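Local coordinates for core protein VP7 (Bluetongue virus, PDB 1BVP) that forms homotrimers that assemble as capsomers on an inner VP3 scaffold in the viral core and takes part in host cell surface receptor binding, at residues 202-207 / 239-244. Numbering follows the deposited sequence.
Sequences QQTQAG and QNAMVQ
Thr204 sets its hydroxyl against the start of strand 241-252, where Met242 N donates a hydrogen bond to Thr204 OG1 over 3.1 Å at an N-H...O angle of 158°. A chi1 of -67° places OG1 beside the threonine's own backbone N and leaves CG2 anti to that N. The two branches thus divide the work: OG1 takes the amide of Met242, while CG2 lies 3.7 Å from Ala241 CB in a small apolar contact. The same hydroxyl also hydrogen-bonds to the carbonyl oxygen of Ile191 on strand 183-195, so this buried polar atom is held by two neighbouring strands.

Beyond the hydroxyl, Gln239 is approached by Gln202 and Gln205 at the partly exposed side of the contact. Gln239 brings its amide between theirs, although this side chain is poorly ordered, so the detail is less certain. Gln202 bends at chi2 and brings NE2 to 2.9 Å from Gln239 OE1, but the angle is too poor for a hydrogen bond and the two amide planes stand nearly perpendicular. The amide planes of Gln205 and Gln239, by contrast, are 25° apart, with Gln205 OE1 3.1 Å from Gln239 NE2. Asn240 crosses Gln202 at about a right angle and also packs on Trp141 and Asn164, while Gln203 leads away and its OE1 accepts a hydrogen bond from Asn193 ND2.

The two segments run nearly at right angles, without the backbone ladder of paired strands. The contact joins the chain leaving strand 201-203 to the beginning of strand 241-252, a side-chain-to-backbone tie at the start of an inner strand in the antiparallel beta-sandwich (jelly-roll) domain of orbivirus VP7, distinct from its helical domain.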
loop_
_atom_site.group_PDB
_atom_site.type_symbol
_atom_site.label_atom_id
_atom_site.label_comp_id
_atom_site.label_asym_id
_atom_site.label_seq_id
_atom_site.Cartn_x
_atom_site.Cartn_y
_atom_site.Cartn_z
ATOM N N GLN A 202 -10.182 -40.540 1.979
ATOM C CA GLN A 202 -9.015 -41.202 2.524
ATOM C C GLN A 202 -8.356 -40.170 3.474
ATOM O O GLN A 202 -8.537 -38.961 3.314
ATOM C CB GLN A 202 -8.089 -41.607 1.380
ATOM C CG GLN A 202 -6.845 -42.337 1.814
ATOM C CD GLN A 202 -7.042 -43.827 1.920
ATOM O OE1 GLN A 202 -8.079 -44.359 1.512
ATOM N NE2 GLN A 202 -6.046 -44.516 2.468
ATOM N N GLN A 203 -7.661 -40.649 4.499
ATOM C CA GLN A 203 -6.997 -39.777 5.468
ATOM C C GLN A 203 -5.496 -39.823 5.292
ATOM O O GLN A 203 -4.946 -40.821 4.805
ATOM C CB GLN A 203 -7.243 -40.274 6.882
ATOM C CG GLN A 203 -8.003 -39.346 7.747
ATOM C CD GLN A 203 -9.477 -39.516 7.558
ATOM O OE1 GLN A 203 -9.990 -39.480 6.428
ATOM N NE2 GLN A 203 -10.179 -39.759 8.664
ATOM N N THR A 204 -4.829 -38.758 5.716
ATOM C CA THR A 204 -3.380 -38.721 5.684
ATOM C C THR A 204 -2.964 -38.934 7.136
ATOM O O THR A 204 -3.452 -38.235 8.033
ATOM C CB THR A 204 -2.844 -37.397 5.116
ATOM O OG1 THR A 204 -3.189 -37.311 3.721
ATOM C CG2 THR A 204 -1.324 -37.364 5.229
ATOM N N GLN A 205 -2.192 -39.994 7.377
ATOM C CA GLN A 205 -1.736 -40.317 8.740
ATOM C C GLN A 205 -0.616 -39.362 9.131
ATOM O O GLN A 205 0.144 -38.916 8.273
ATOM C CB GLN A 205 -1.177 -41.764 8.833
ATOM C CG GLN A 205 -2.135 -42.927 8.540
ATOM C CD GLN A 205 -3.438 -42.807 9.314
ATOM O OE1 GLN A 205 -4.533 -42.758 8.723
ATOM N NE2 GLN A 205 -3.332 -42.726 10.638
ATOM N N ALA A 206 -0.490 -39.053 10.416
ATOM C CA ALA A 206 0.608 -38.185 10.841
ATOM C C ALA A 206 1.902 -38.963 10.598
ATOM O O ALA A 206 1.908 -40.191 10.635
ATOM C CB ALA A 206 0.475 -37.831 12.321
ATOM N N GLY A 207 2.992 -38.271 10.311
ATOM C CA GLY A 207 4.235 -38.991 10.101
ATOM C C GLY A 207 4.926 -38.565 8.836
ATOM O O GLY A 207 6.113 -38.844 8.655
ATOM N N GLN A 239 0.001 -45.990 4.307
ATOM C CA GLN A 239 -1.195 -45.621 3.557
ATOM C C GLN A 239 -0.852 -44.477 2.626
ATOM O O GLN A 239 0.184 -43.829 2.801
ATOM C CB GLN A 239 -2.250 -45.090 4.510
ATOM C CG GLN A 239 -2.997 -46.101 5.313
ATOM C CD GLN A 239 -4.231 -45.463 5.903
ATOM O OE1 GLN A 239 -5.085 -44.950 5.170
ATOM N NE2 GLN A 239 -4.306 -45.424 7.220
ATOM N N ASN A 240 -1.735 -44.189 1.672
ATOM C CA ASN A 240 -1.503 -43.057 0.774
ATOM C C ASN A 240 -1.595 -41.761 1.593
ATOM O O ASN A 240 -2.344 -41.673 2.595
ATOM C CB ASN A 240 -2.546 -42.965 -0.328
ATOM C CG ASN A 240 -2.753 -44.247 -1.029
ATOM O OD1 ASN A 240 -3.695 -44.958 -0.721
ATOM N ND2 ASN A 240 -1.883 -44.571 -1.966
ATOM N N ALA A 241 -0.851 -40.756 1.138
ATOM C CA ALA A 241 -0.820 -39.459 1.790
ATOM C C ALA A 241 -0.862 -38.329 0.776
ATOM O O ALA A 241 -0.508 -38.509 -0.402
ATOM C CB ALA A 241 0.436 -39.335 2.644
ATOM N N MET A 242 -1.366 -37.180 1.222
ATOM C CA MET A 242 -1.399 -35.971 0.397
ATOM C C MET A 242 -0.937 -34.761 1.204
ATOM O O MET A 242 -1.305 -34.618 2.387
ATOM C CB MET A 242 -2.786 -35.711 -0.151
ATOM C CG MET A 242 -3.020 -36.441 -1.399
ATOM S SD MET A 242 -4.484 -35.904 -2.219
ATOM C CE MET A 242 -3.723 -34.838 -3.523
ATOM N N VAL A 243 -0.058 -33.943 0.629
ATOM C CA VAL A 243 0.348 -32.729 1.342
ATOM C C VAL A 243 0.117 -31.543 0.437
ATOM O O VAL A 243 0.173 -31.709 -0.804
ATOM C CB VAL A 243 1.850 -32.734 1.783
ATOM C CG1 VAL A 243 2.162 -33.974 2.575
ATOM C CG2 VAL A 243 2.767 -32.620 0.598
ATOM N N GLN A 244 -0.295 -30.403 1.017
ATOM C CA GLN A 244 -0.400 -29.179 0.196
ATOM C C GLN A 244 0.753 -28.281 0.562
ATOM O O GLN A 244 1.223 -28.283 1.710
ATOM C CB GLN A 244 -1.699 -28.418 0.326
ATOM C CG GLN A 244 -1.797 -27.480 1.452
ATOM C CD GLN A 244 -3.098 -26.706 1.392
ATOM O OE1 GLN A 244 -3.825 -26.825 0.417
ATOM N NE2 GLN A 244 -3.403 -25.913 2.429
#